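Local coordinates for protein Myo-inositol phosphohydrolase (Mitsuokella multacida, PDB 4WU3) that probably removes phosphate groups from inositol phosphates such as phytate, as a phosphatase of the PTP-like phytase family with two related phosphatase repeats, at residues Glu149-Pro154 / Ala593-Gln598; His512-Ala517 / His597-Met602. The protein carries 2 engineered substitutions. All blocks are in the same frame, centred on the assembly; numbering follows the deposited sequence.

Contact 1. Residues Glu149-Pro154 / Ala593-Gln598; sequences EDIIIP and ADYYHQ. With 4IP (inositol-(1,3,4,5)-tetrakisphosphate), chain F.
Helix 149-161 of the first PTP-like phytase region packs against helix 593-613 near the C-terminus through Ile151, which reaches Asp594, Tyr595 and Gln598. The axes of the two short segments approach to 11.1 Å at their closest and cross at 48°, a spacing bridged by side chains. Ile151 CD1 lies 3.9 Å from Tyr595 CE1, oblique to the ring, and 3.5 Å from Gln598 OE1; its other branch, CG2, rests 4.1 Å from Asp594 CB. With CG2 anti to the backbone N and CG1 beside it (chi1 -73°), the two branches divide these neighbours between them. The two segments, 439 residues apart in sequence at their nearest ends, bring distant parts of the chain together at the surface, and water completes the polar part. One water donates to Asp150 OD1 and lies in the ring plane of Tyr595, 2.5 Å from its OH. A second donates to Asp150 O and accepts from Gln598 NE2 at 2.6 Å, spanning a direct separation of 4.0 Å between Asp150 O and Gln598 NE2. The carboxylate of Asp594 has its salt bridge with Arg147, while Asp150 OD1 is also hydrogen-bonded to Thr148 OG1. Tyr596, on the same helix as Tyr595, belongs to the inositol tetrakisphosphate pocket.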
loop_
_atom_site.group_PDB
_atom_site.type_symbol
_atom_site.label_atom_id
_atom_site.label_comp_id
_atom_site.label_asym_id
_atom_site.label_seq_id
_atom_site.Cartn_x
_atom_site.Cartn_y
_atom_site.Cartn_z
ATOM N N GLU A 149 2.252 12.135 -16.215
ATOM C CA GLU A 149 2.389 13.560 -16.437
ATOM C C GLU A 149 1.897 14.000 -17.824
ATOM O O GLU A 149 1.271 15.045 -17.946
ATOM C CB GLU A 149 3.857 13.943 -16.259
ATOM C CG GLU A 149 4.148 15.426 -16.356
ATOM C CD GLU A 149 5.635 15.715 -16.428
ATOM O OE1 GLU A 149 6.399 15.135 -15.625
ATOM O OE2 GLU A 149 6.041 16.525 -17.288
ATOM N N ASP A 150 2.178 13.225 -18.871
ATOM C CA ASP A 150 1.847 13.686 -20.222
ATOM C C ASP A 150 0.366 13.540 -20.568
ATOM O O ASP A 150 -0.090 14.041 -21.589
ATOM C CB ASP A 150 2.722 13.035 -21.307
ATOM C CG ASP A 150 2.929 11.571 -21.099
ATOM O OD1 ASP A 150 1.943 10.894 -20.774
ATOM O OD2 ASP A 150 4.072 11.093 -21.292
ATOM N N ILE A 151 -0.383 12.855 -19.724
ATOM C CA ILE A 151 -1.828 12.906 -19.816
ATOM C C ILE A 151 -2.361 14.024 -18.907
ATOM O O ILE A 151 -3.244 14.795 -19.302
ATOM C CB ILE A 151 -2.448 11.557 -19.424
ATOM C CG1 ILE A 151 -2.219 10.528 -20.530
ATOM C CG2 ILE A 151 -3.935 11.705 -19.181
ATOM C CD1 ILE A 151 -2.938 10.869 -21.817
ATOM N N ILE A 152 -1.796 14.128 -17.701
ATOM C CA ILE A 152 -2.317 15.051 -16.680
ATOM C C ILE A 152 -2.206 16.527 -17.076
ATOM O O ILE A 152 -3.161 17.282 -16.923
ATOM C CB ILE A 152 -1.621 14.834 -15.321
ATOM C CG1 ILE A 152 -2.071 13.504 -14.720
ATOM C CG2 ILE A 152 -1.923 15.981 -14.366
ATOM C CD1 ILE A 152 -1.234 13.047 -13.551
ATOM N N ILE A 153 -1.051 16.940 -17.585
ATOM C CA ILE A 153 -0.832 18.355 -17.912
ATOM C C ILE A 153 -1.825 18.877 -18.965
ATOM O O ILE A 153 -2.504 19.888 -18.735
ATOM C CB ILE A 153 0.619 18.618 -18.366
ATOM C CG1 ILE A 153 1.608 18.280 -17.238
ATOM C CG2 ILE A 153 0.807 20.069 -18.807
ATOM C CD1 ILE A 153 1.308 18.958 -15.921
ATOM N N PRO A 154 -1.917 18.204 -20.126
ATOM C CA PRO A 154 -2.901 18.661 -21.125
ATOM C C PRO A 154 -4.361 18.464 -20.697
ATOM O O PRO A 154 -5.221 19.229 -21.098
ATOM C CB PRO A 154 -2.579 17.813 -22.369
ATOM C CG PRO A 154 -1.739 16.673 -21.880
ATOM C CD PRO A 154 -1.013 17.171 -20.664
ATOM N N ALA A 593 -8.547 4.487 -22.357
ATOM C CA ALA A 593 -9.578 5.517 -22.262
ATOM C C ALA A 593 -9.028 6.931 -22.406
ATOM O O ALA A 593 -9.502 7.699 -23.230
ATOM C CB ALA A 593 -10.332 5.378 -20.950
ATOM N N ASP A 594 -8.031 7.270 -21.601
ATOM C CA ASP A 594 -7.392 8.584 -21.657
ATOM C C ASP A 594 -6.748 8.861 -23.011
ATOM O O ASP A 594 -6.682 10.012 -23.443
ATOM C CB ASP A 594 -6.325 8.709 -20.557
ATOM C CG ASP A 594 -6.921 8.721 -19.150
ATOM O OD1 ASP A 594 -8.108 9.107 -18.995
ATOM O OD2 ASP A 594 -6.197 8.348 -18.194
ATOM N N TYR A 595 -6.250 7.812 -23.665
ATOM C CA TYR A 595 -5.546 7.968 -24.956
ATOM C C TYR A 595 -6.512 8.146 -26.131
ATOM O O TYR A 595 -6.229 8.919 -27.050
ATOM C CB TYR A 595 -4.556 6.821 -25.195
ATOM C CG TYR A 595 -3.472 6.771 -24.135
ATOM C CD1 TYR A 595 -2.360 7.605 -24.201
ATOM C CD2 TYR A 595 -3.587 5.924 -23.047
ATOM C CE1 TYR A 595 -1.386 7.576 -23.224
ATOM C CE2 TYR A 595 -2.620 5.887 -22.063
ATOM C CZ TYR A 595 -1.521 6.708 -22.150
ATOM O OH TYR A 595 -0.577 6.652 -21.147
ATOM N N TYR A 596 -7.648 7.456 -26.093
ATOM C CA TYR A 596 -8.746 7.736 -27.018
ATOM C C TYR A 596 -9.250 9.163 -26.832
ATOM O O TYR A 596 -9.528 9.867 -27.799
ATOM C CB TYR A 596 -9.921 6.800 -26.769
ATOM C CG TYR A 596 -9.728 5.374 -27.222
ATOM C CD1 TYR A 596 -9.125 5.080 -28.439
ATOM C CD2 TYR A 596 -10.206 4.315 -26.456
ATOM C CE1 TYR A 596 -8.974 3.767 -28.862
ATOM C CE2 TYR A 596 -10.057 2.998 -26.874
ATOM C CZ TYR A 596 -9.438 2.729 -28.074
ATOM O OH TYR A 596 -9.297 1.419 -28.493
ATOM N N HIS A 597 -9.376 9.589 -25.580
ATOM C CA HIS A 597 -9.876 10.927 -25.309
ATOM C C HIS A 597 -8.929 11.967 -25.878
ATOM O O HIS A 597 -9.347 12.964 -26.456
ATOM C CB HIS A 597 -10.030 11.165 -23.814
ATOM C CG HIS A 597 -10.226 12.604 -23.465
ATOM N ND1 HIS A 597 -11.415 13.267 -23.685
ATOM C CD2 HIS A 597 -9.376 13.518 -22.944
ATOM C CE1 HIS A 597 -11.295 14.525 -23.298
ATOM N NE2 HIS A 597 -10.068 14.702 -22.845
ATOM N N GLN A 598 -7.641 11.730 -25.688
ATOM C CA GLN A 598 -6.628 12.630 -26.189
ATOM C C GLN A 598 -6.711 12.692 -27.724
ATOM O O GLN A 598 -6.531 13.752 -28.324
ATOM C CB GLN A 598 -5.261 12.151 -25.701
ATOM C CG GLN A 598 -4.056 12.885 -26.246
ATOM C CD GLN A 598 -2.806 12.531 -25.472
ATOM O OE1 GLN A 598 -2.483 11.356 -25.291
ATOM N NE2 GLN A 598 -2.096 13.550 -24.996
HETATM C C1 4IP F . -3.729 -0.434 -33.374
HETATM O O1 4IP F . -3.707 0.025 -34.726
HETATM C C2 4IP F . -3.135 -1.833 -33.286
HETATM O O2 4IP F . -3.827 -2.700 -34.175
HETATM C C3 4IP F . -3.258 -2.409 -31.881
HETATM O O3 4IP F . -2.722 -3.734 -31.857
HETATM C C4 4IP F . -4.707 -2.429 -31.403
HETATM O O4 4IP F . -4.742 -2.887 -30.046
HETATM C C5 4IP F . -5.309 -1.031 -31.490
HETATM O O5 4IP F . -6.683 -1.053 -31.096
HETATM C C6 4IP F . -5.181 -0.452 -32.898
HETATM O O6 4IP F . -5.712 0.875 -32.940
HETATM P P1 4IP F . -2.413 0.703 -35.396
HETATM O O1P 4IP F . -2.311 2.048 -34.732
HETATM O O2P 4IP F . -2.776 0.736 -36.858
HETATM O O3P 4IP F . -1.287 -0.251 -35.088
HETATM P P3 4IP F . -1.536 -4.111 -30.829
HETATM O O4P 4IP F . -1.958 -3.461 -29.531
HETATM O O5P 4IP F . -0.299 -3.519 -31.465
HETATM O O6P 4IP F . -1.551 -5.618 -30.772
HETATM P P4 4IP F . -5.714 -4.086 -29.563
HETATM O O7P 4IP F . -5.493 -5.192 -30.566
HETATM O O8P 4IP F . -5.190 -4.405 -28.185
HETATM O O9P 4IP F . -7.096 -3.461 -29.601
HETATM P P5 4IP F . -7.298 0.185 -30.258
HETATM O OPF 4IP F . -6.132 0.760 -29.469
HETATM O OPG 4IP F . -8.364 -0.480 -29.412
HETATM O OPH 4IP F . -7.831 1.120 -31.319
HETATM O O HOH W 1 1.105 8.517 -21.493
HETATM O O HOH W 2 0.393 13.722 -24.222
#

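Contact 2. Residues His512-Ala517 / His597-Met602; sequences HIWPSA and HQKAHM. With 4IP (inositol-(1,3,4,5)-tetrakisphosphate), chain F.
Trp514 lays its indole against Met602, whose CB stands over the five-membered ring 3.4 Å from the centroid and only 13° off the normal, a CH-pi contact. Met602 SD is farther out, 5.3 Å from the same centroid and 33° off the normal, so the sulfur adds an oblique Met-aromatic contact. Bends at chi2 and chi3 fold the methionine back, leaving CE 4.1 Å from Trp514 NE1. The opposite face of the indole carries Pro515 CD, so the ring is sandwiched between Pro515 and Met602. Lys599 passes at the ring edge: its CG is 3.9 Å from Trp514 CB, and from there the extended chain runs along the backbone of 512-514 to bring NZ to 3.5 Å from His512 O, a close approach rather than a bond. The loop 512-517 follows strand 503-509, an edge strand of the mixed five-stranded sheet of the second PTP-like phytase repeat, and leads into helix 517-529, with Ser516 as N-cap; its start lines the ligand pocket. There His512 ND1 gives a weak hydrogen bond to OPF of the inositol tetrakisphosphate, 3.4 Å long but nearly straight at 168°. A water joins loop to helix as well, accepting from Trp514 N and donating to Gln598 OE1 at 2.7 Å. Replacing Trp514 by an alanine would probably leave Met602 CB and Pro515 CD without the ring surface that separates them and open a gap between loop and helix. Met553 of helix 545-558 also touches the indole, and Trp622 of helix 622-626 touches Met602.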
loop_
_atom_site.group_PDB
_atom_site.type_symbol
_atom_site.label_atom_id
_atom_site.label_comp_id
_atom_site.label_asym_id
_atom_site.label_seq_id
_atom_site.Cartn_x
_atom_site.Cartn_y
_atom_site.Cartn_z
ATOM N N HIS A 512 -1.062 3.079 -30.182
ATOM C CA HIS A 512 -2.182 3.403 -29.288
ATOM C C HIS A 512 -2.385 4.891 -28.997
ATOM O O HIS A 512 -3.407 5.257 -28.432
ATOM C CB HIS A 512 -2.084 2.650 -27.955
ATOM C CG HIS A 512 -1.872 1.180 -28.105
ATOM N ND1 HIS A 512 -2.851 0.330 -28.571
ATOM C CD2 HIS A 512 -0.788 0.407 -27.860
ATOM C CE1 HIS A 512 -2.380 -0.904 -28.608
ATOM N NE2 HIS A 512 -1.129 -0.886 -28.182
ATOM N N ILE A 513 -1.428 5.747 -29.343
ATOM C CA ILE A 513 -1.493 7.139 -28.894
ATOM C C ILE A 513 -1.526 8.142 -30.033
ATOM O O ILE A 513 -1.139 7.848 -31.168
ATOM C CB ILE A 513 -0.350 7.509 -27.909
ATOM C CG1 ILE A 513 0.949 7.807 -28.638
ATOM C CG2 ILE A 513 -0.106 6.396 -26.904
ATOM C CD1 ILE A 513 2.044 8.309 -27.706
ATOM N N TRP A 514 -2.022 9.331 -29.720
ATOM C CA TRP A 514 -2.092 10.400 -30.697
ATOM C C TRP A 514 -0.673 10.724 -31.153
ATOM O O TRP A 514 0.207 10.924 -30.333
ATOM C CB TRP A 514 -2.768 11.620 -30.088
ATOM C CG TRP A 514 -2.728 12.793 -30.976
ATOM C CD1 TRP A 514 -1.951 13.897 -30.828
ATOM C CD2 TRP A 514 -3.482 12.984 -32.180
ATOM N NE1 TRP A 514 -2.178 14.773 -31.859
ATOM C CE2 TRP A 514 -3.110 14.235 -32.705
ATOM C CE3 TRP A 514 -4.435 12.221 -32.857
ATOM C CZ2 TRP A 514 -3.650 14.739 -33.877
ATOM C CZ3 TRP A 514 -4.973 12.719 -34.017
ATOM C CH2 TRP A 514 -4.583 13.974 -34.519
ATOM N N PRO A 515 -0.437 10.746 -32.470
ATOM C CA PRO A 515 0.905 11.052 -32.951
ATOM C C PRO A 515 1.483 12.314 -32.300
ATOM O O PRO A 515 0.784 13.307 -32.145
ATOM C CB PRO A 515 0.698 11.254 -34.449
ATOM C CG PRO A 515 -0.479 10.402 -34.772
ATOM C CD PRO A 515 -1.378 10.496 -33.570
ATOM N N SER A 516 2.754 12.274 -31.913
ATOM C CA SER A 516 3.374 13.420 -31.256
ATOM C C SER A 516 3.470 14.611 -32.205
ATOM O O SER A 516 3.445 14.458 -33.426
ATOM C CB SER A 516 4.763 13.052 -30.740
ATOM O OG SER A 516 5.683 12.962 -31.812
ATOM N N ALA A 517 3.584 15.797 -31.631
ATOM C CA ALA A 517 3.792 17.019 -32.402
ATOM C C ALA A 517 4.933 16.869 -33.397
ATOM O O ALA A 517 4.780 17.213 -34.563
ATOM C CB ALA A 517 4.091 18.177 -31.465
ATOM N N HIS A 597 -9.376 9.589 -25.580
ATOM C CA HIS A 597 -9.876 10.927 -25.309
ATOM C C HIS A 597 -8.929 11.967 -25.878
ATOM O O HIS A 597 -9.347 12.964 -26.456
ATOM C CB HIS A 597 -10.030 11.165 -23.814
ATOM C CG HIS A 597 -10.226 12.604 -23.465
ATOM N ND1 HIS A 597 -11.415 13.267 -23.685
ATOM C CD2 HIS A 597 -9.376 13.518 -22.944
ATOM C CE1 HIS A 597 -11.295 14.525 -23.298
ATOM N NE2 HIS A 597 -10.068 14.702 -22.845
ATOM N N GLN A 598 -7.641 11.730 -25.688
ATOM C CA GLN A 598 -6.628 12.630 -26.189
ATOM C C GLN A 598 -6.711 12.692 -27.724
ATOM O O GLN A 598 -6.531 13.752 -28.324
ATOM C CB GLN A 598 -5.261 12.151 -25.701
ATOM C CG GLN A 598 -4.056 12.885 -26.246
ATOM C CD GLN A 598 -2.806 12.531 -25.472
ATOM O OE1 GLN A 598 -2.483 11.356 -25.291
ATOM N NE2 GLN A 598 -2.096 13.550 -24.996
ATOM N N LYS A 599 -7.007 11.569 -28.364
ATOM C CA LYS A 599 -7.134 11.582 -29.817
ATOM C C LYS A 599 -8.355 12.378 -30.249
ATOM O O LYS A 599 -8.296 13.173 -31.181
ATOM C CB LYS A 599 -7.228 10.167 -30.382
ATOM C CG LYS A 599 -5.920 9.398 -30.390
ATOM C CD LYS A 599 -6.173 8.004 -30.936
ATOM C CE LYS A 599 -4.920 7.166 -31.002
ATOM N NZ LYS A 599 -5.303 5.767 -31.333
ATOM N N ALA A 600 -9.467 12.154 -29.568
ATOM C CA ALA A 600 -10.682 12.852 -29.894
ATOM C C ALA A 600 -10.453 14.352 -29.809
ATOM O O ALA A 600 -10.884 15.102 -30.666
ATOM C CB ALA A 600 -11.788 12.427 -28.948
ATOM N N HIS A 601 -9.752 14.777 -28.771
ATOM C CA HIS A 601 -9.498 16.187 -28.527
ATOM C C HIS A 601 -8.550 16.758 -29.579
ATOM O O HIS A 601 -8.833 17.799 -30.179
ATOM C CB HIS A 601 -8.872 16.334 -27.142
ATOM C CG HIS A 601 -8.808 17.740 -26.641
ATOM N ND1 HIS A 601 -7.621 18.397 -26.422
ATOM C CD2 HIS A 601 -9.785 18.604 -26.287
ATOM C CE1 HIS A 601 -7.867 19.611 -25.966
ATOM N NE2 HIS A 601 -9.174 19.762 -25.877
ATOM N N MET A 602 -7.431 16.070 -29.802
ATOM C CA MET A 602 -6.367 16.595 -30.638
ATOM C C MET A 602 -6.703 16.581 -32.124
ATOM O O MET A 602 -6.183 17.414 -32.867
ATOM C CB MET A 602 -5.054 15.838 -30.391
ATOM C CG MET A 602 -4.458 16.040 -29.001
ATOM S SD MET A 602 -4.115 17.764 -28.581
ATOM C CE MET A 602 -2.713 18.113 -29.626
HETATM C C1 4IP F . -3.729 -0.434 -33.374
HETATM O O1 4IP F . -3.707 0.025 -34.726
HETATM C C2 4IP F . -3.135 -1.833 -33.286
HETATM O O2 4IP F . -3.827 -2.700 -34.175
HETATM C C3 4IP F . -3.258 -2.409 -31.881
HETATM O O3 4IP F . -2.722 -3.734 -31.857
HETATM C C4 4IP F . -4.707 -2.429 -31.403
HETATM O O4 4IP F . -4.742 -2.887 -30.046
HETATM C C5 4IP F . -5.309 -1.031 -31.490
HETATM O O5 4IP F . -6.683 -1.053 -31.096
HETATM C C6 4IP F . -5.181 -0.452 -32.898
HETATM O O6 4IP F . -5.712 0.875 -32.940
HETATM P P1 4IP F . -2.413 0.703 -35.396
HETATM O O1P 4IP F . -2.311 2.048 -34.732
HETATM O O2P 4IP F . -2.776 0.736 -36.858
HETATM O O3P 4IP F . -1.287 -0.251 -35.088
HETATM P P3 4IP F . -1.536 -4.111 -30.829
HETATM O O4P 4IP F . -1.958 -3.461 -29.531
HETATM O O5P 4IP F . -0.299 -3.519 -31.465
HETATM O O6P 4IP F . -1.551 -5.618 -30.772
HETATM P P4 4IP F . -5.714 -4.086 -29.563
HETATM O O7P 4IP F . -5.493 -5.192 -30.566
HETATM O O8P 4IP F . -5.190 -4.405 -28.185
HETATM O O9P 4IP F . -7.096 -3.461 -29.601
HETATM P P5 4IP F . -7.298 0.185 -30.258
HETATM O OPF 4IP F . -6.132 0.760 -29.469
HETATM O OPG 4IP F . -8.364 -0.480 -29.412
HETATM O OPH 4IP F . -7.831 1.120 -31.319
HETATM O O HOH W 3 -3.326 9.558 -27.132
#

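In the fold
Both contacts use helix 593-613 and share Gln598, whose amide serves each through a different water: NE2 toward helix 149-161 in contact 1, OE1 toward the loop in contact 2. Contact 1 is a surface contact between two helices distant in sequence, with 212 Å² buried, one aliphatic side chain at its middle and water at its polar margin. Contact 2 sets a loop that follows strand 503-509 against the same helix, is partly buried and covers 315 Å², with an aromatic ring as its main surface. Their centres are 8 Å apart, and Tyr595 CD1 packs 3.7 Å from Ile513 CG2 between them. Each also includes a residue of one inositol tetrakisphosphate pocket, Tyr596 and His512 respectively.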